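Local coordinates for testis-expressed protein 101 (Mus musculus, PDB 7BPS) that helps control sperm binding to the zona pellucida and sperm migration into the oviduct, probably through the adhesion molecule ADAM3, at residues E16-P19 with G20-F23. Sequence-based numbering, arbitrary orientation.
Sequences EDDP and GRTF
Asp18 and Arg21 show how a single short helical turn can be held from the residue just before it. The Asp18 side chain, its CG anti to the backbone N (chi1 -164°), carries OD2 to within 3.0 Å of Arg21 NE. This salt bridge joins nearly perpendicular groups, the carboxylate and guanidinium planes standing 85° apart, and the arginine chain bends at chi2 and chi3 to reach it. Although Asp18 occupies the N-cap position, its carboxylate caps no amide, and the turn is closed by the ordinary backbone bonds to its carbonyl O. That oxygen accepts hydrogen bonds from Thr22 N at 3.1 Å, fairly straight, and from Arg21 N at 3.0 Å, which comes from above the carbonyl plane. Thr22 OG1 also lies 3.0 Å from Asp18 O, and a water links this hydroxyl, weakly at its other end, to Glu16 OE2. Phe23, just past the helix, presents its ring edge to Glu16 OE1, 3.7 Å from CD2 and itself hydrogen-bonded to Ser14 OG. Phe23 CB packs 3.2 Å from Pro19 O, while its side chain leans on Val54 and Ala56 of strand 52-61. The whole is a one-turn helix, begun by proline, in the loop joining the first two strands of a Ly6/uPAR domain.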
ATOM      1  N   GLU A  16     -10.885   0.496  -3.598  1.00 37.44           N
ATOM      2  CA  GLU A  16     -10.949   1.555  -4.625  1.00 38.47           C
ATOM      3  C   GLU A  16     -11.033   0.798  -5.961  1.00 40.53           C
ATOM      4  O   GLU A  16     -10.223  -0.173  -6.182  1.00 35.96           O
ATOM      5  CB  GLU A  16      -9.713   2.410  -4.354  1.00 38.93           C
ATOM      6  CG  GLU A  16      -9.929   3.890  -4.204  1.00 45.21           C
ATOM      7  CD  GLU A  16     -11.007   4.418  -3.302  1.00 44.32           C
ATOM      8  OE1 GLU A  16     -10.717   4.686  -2.132  1.00 41.79           O
ATOM      9  OE2 GLU A  16     -12.081   4.696  -3.830  1.00 52.28           O
ATOM     10  N   ASP A  17     -12.035   1.139  -6.764  1.00 40.86           N
ATOM     11  CA  ASP A  17     -12.224   0.600  -8.133  1.00 45.34           C
ATOM     12  C   ASP A  17     -11.066   1.046  -9.029  1.00 43.79           C
ATOM     13  O   ASP A  17     -10.400   0.179  -9.618  1.00 57.76           O
ATOM     14  CB  ASP A  17     -13.596   1.008  -8.672  1.00 41.37           C
ATOM     15  CG  ASP A  17     -14.669   0.180  -8.016  1.00 46.30           C
ATOM     16  OD1 ASP A  17     -14.348  -0.975  -7.687  1.00 50.56           O
ATOM     17  OD2 ASP A  17     -15.788   0.689  -7.803  1.00 50.41           O
ATOM     18  N   ASP A  18     -10.839   2.342  -9.103  1.00 46.22           N
ATOM     19  CA  ASP A  18      -9.920   2.975 -10.076  1.00 53.22           C
ATOM     20  C   ASP A  18      -9.228   4.140  -9.369  1.00 51.16           C
ATOM     21  O   ASP A  18      -9.513   5.306  -9.637  1.00 50.93           O
ATOM     22  CB  ASP A  18     -10.720   3.379 -11.320  1.00 62.24           C
ATOM     23  CG  ASP A  18      -9.889   3.683 -12.554  1.00 64.44           C
ATOM     24  OD1 ASP A  18      -8.643   3.511 -12.515  1.00 59.73           O
ATOM     25  OD2 ASP A  18     -10.511   4.074 -13.553  1.00 76.60           O
ATOM     26  N   PRO A  19      -8.360   3.849  -8.373  1.00 48.38           N
ATOM     27  CA  PRO A  19      -7.767   4.893  -7.537  1.00 47.94           C
ATOM     28  C   PRO A  19      -6.911   5.896  -8.315  1.00 48.49           C
ATOM     29  O   PRO A  19      -6.843   7.037  -7.887  1.00 53.45           O
ATOM     30  CB  PRO A  19      -6.904   4.129  -6.522  1.00 48.33           C
ATOM     31  CG  PRO A  19      -6.752   2.744  -7.106  1.00 43.58           C
ATOM     32  CD  PRO A  19      -7.998   2.498  -7.931  1.00 40.77           C
ATOM     33  N   GLY A  20      -6.298   5.457  -9.418  1.00 52.36           N
ATOM     34  CA  GLY A  20      -5.617   6.332 -10.399  1.00 51.48           C
ATOM     35  C   GLY A  20      -6.481   7.507 -10.842  1.00 48.07           C
ATOM     36  O   GLY A  20      -5.968   8.657 -10.853  1.00 46.12           O
ATOM     37  N   ARG A  21      -7.750   7.250 -11.158  1.00 50.88           N
ATOM     38  CA  ARG A  21      -8.703   8.269 -11.683  1.00 62.63           C
ATOM     39  C   ARG A  21      -9.334   9.057 -10.519  1.00 56.71           C
ATOM     40  O   ARG A  21      -9.234  10.290 -10.519  1.00 54.18           O
ATOM     41  CB  ARG A  21      -9.815   7.616 -12.521  1.00 73.95           C
ATOM     42  CG  ARG A  21      -9.639   7.665 -14.038  1.00 88.62           C
ATOM     43  CD  ARG A  21     -10.972   7.738 -14.786  1.00 98.15           C
ATOM     44  NE  ARG A  21     -11.857   6.583 -14.579  1.00104.92           N
ATOM     45  CZ  ARG A  21     -12.996   6.567 -13.873  1.00101.98           C
ATOM     46  NH1 ARG A  21     -13.690   5.442 -13.769  1.00102.71           N
ATOM     47  NH2 ARG A  21     -13.454   7.658 -13.279  1.00 96.06           N
ATOM     48  N   THR A  22      -9.963   8.366  -9.570  1.00 55.92           N
ATOM     49  CA  THR A  22     -11.060   8.894  -8.716  1.00 59.09           C
ATOM     50  C   THR A  22     -10.566   9.438  -7.363  1.00 58.74           C
ATOM     51  O   THR A  22     -11.293  10.245  -6.765  1.00 56.38           O
ATOM     52  CB  THR A  22     -12.084   7.781  -8.476  1.00 63.91           C
ATOM     53  OG1 THR A  22     -11.404   6.734  -7.771  1.00 61.37           O
ATOM     54  CG2 THR A  22     -12.683   7.285  -9.776  1.00 64.78           C
ATOM     55  N   PHE A  23      -9.398   9.009  -6.879  1.00 56.45           N
ATOM     56  CA  PHE A  23      -8.954   9.233  -5.479  1.00 49.04           C
ATOM     57  C   PHE A  23      -8.567  10.689  -5.289  1.00 40.93           C
ATOM     58  O   PHE A  23      -7.624  11.133  -5.959  1.00 41.70           O
ATOM     59  CB  PHE A  23      -7.758   8.352  -5.123  1.00 48.20           C
ATOM     60  CG  PHE A  23      -7.502   8.239  -3.648  1.00 46.16           C
ATOM     61  CD1 PHE A  23      -6.694   9.154  -3.000  1.00 43.15           C
ATOM     62  CD2 PHE A  23      -8.052   7.199  -2.916  1.00 49.41           C
ATOM     63  CE1 PHE A  23      -6.438   9.044  -1.641  1.00 42.56           C
ATOM     64  CE2 PHE A  23      -7.797   7.086  -1.556  1.00 49.42           C
ATOM     65  CZ  PHE A  23      -6.979   8.006  -0.924  1.00 44.27           C
TER
HETATM   66  O   HOH W   1     -11.707   7.165  -4.826  1.00 42.04           O
HETATM   67  O   HOH W   2      -6.436   9.742  -8.123  1.00 36.63           O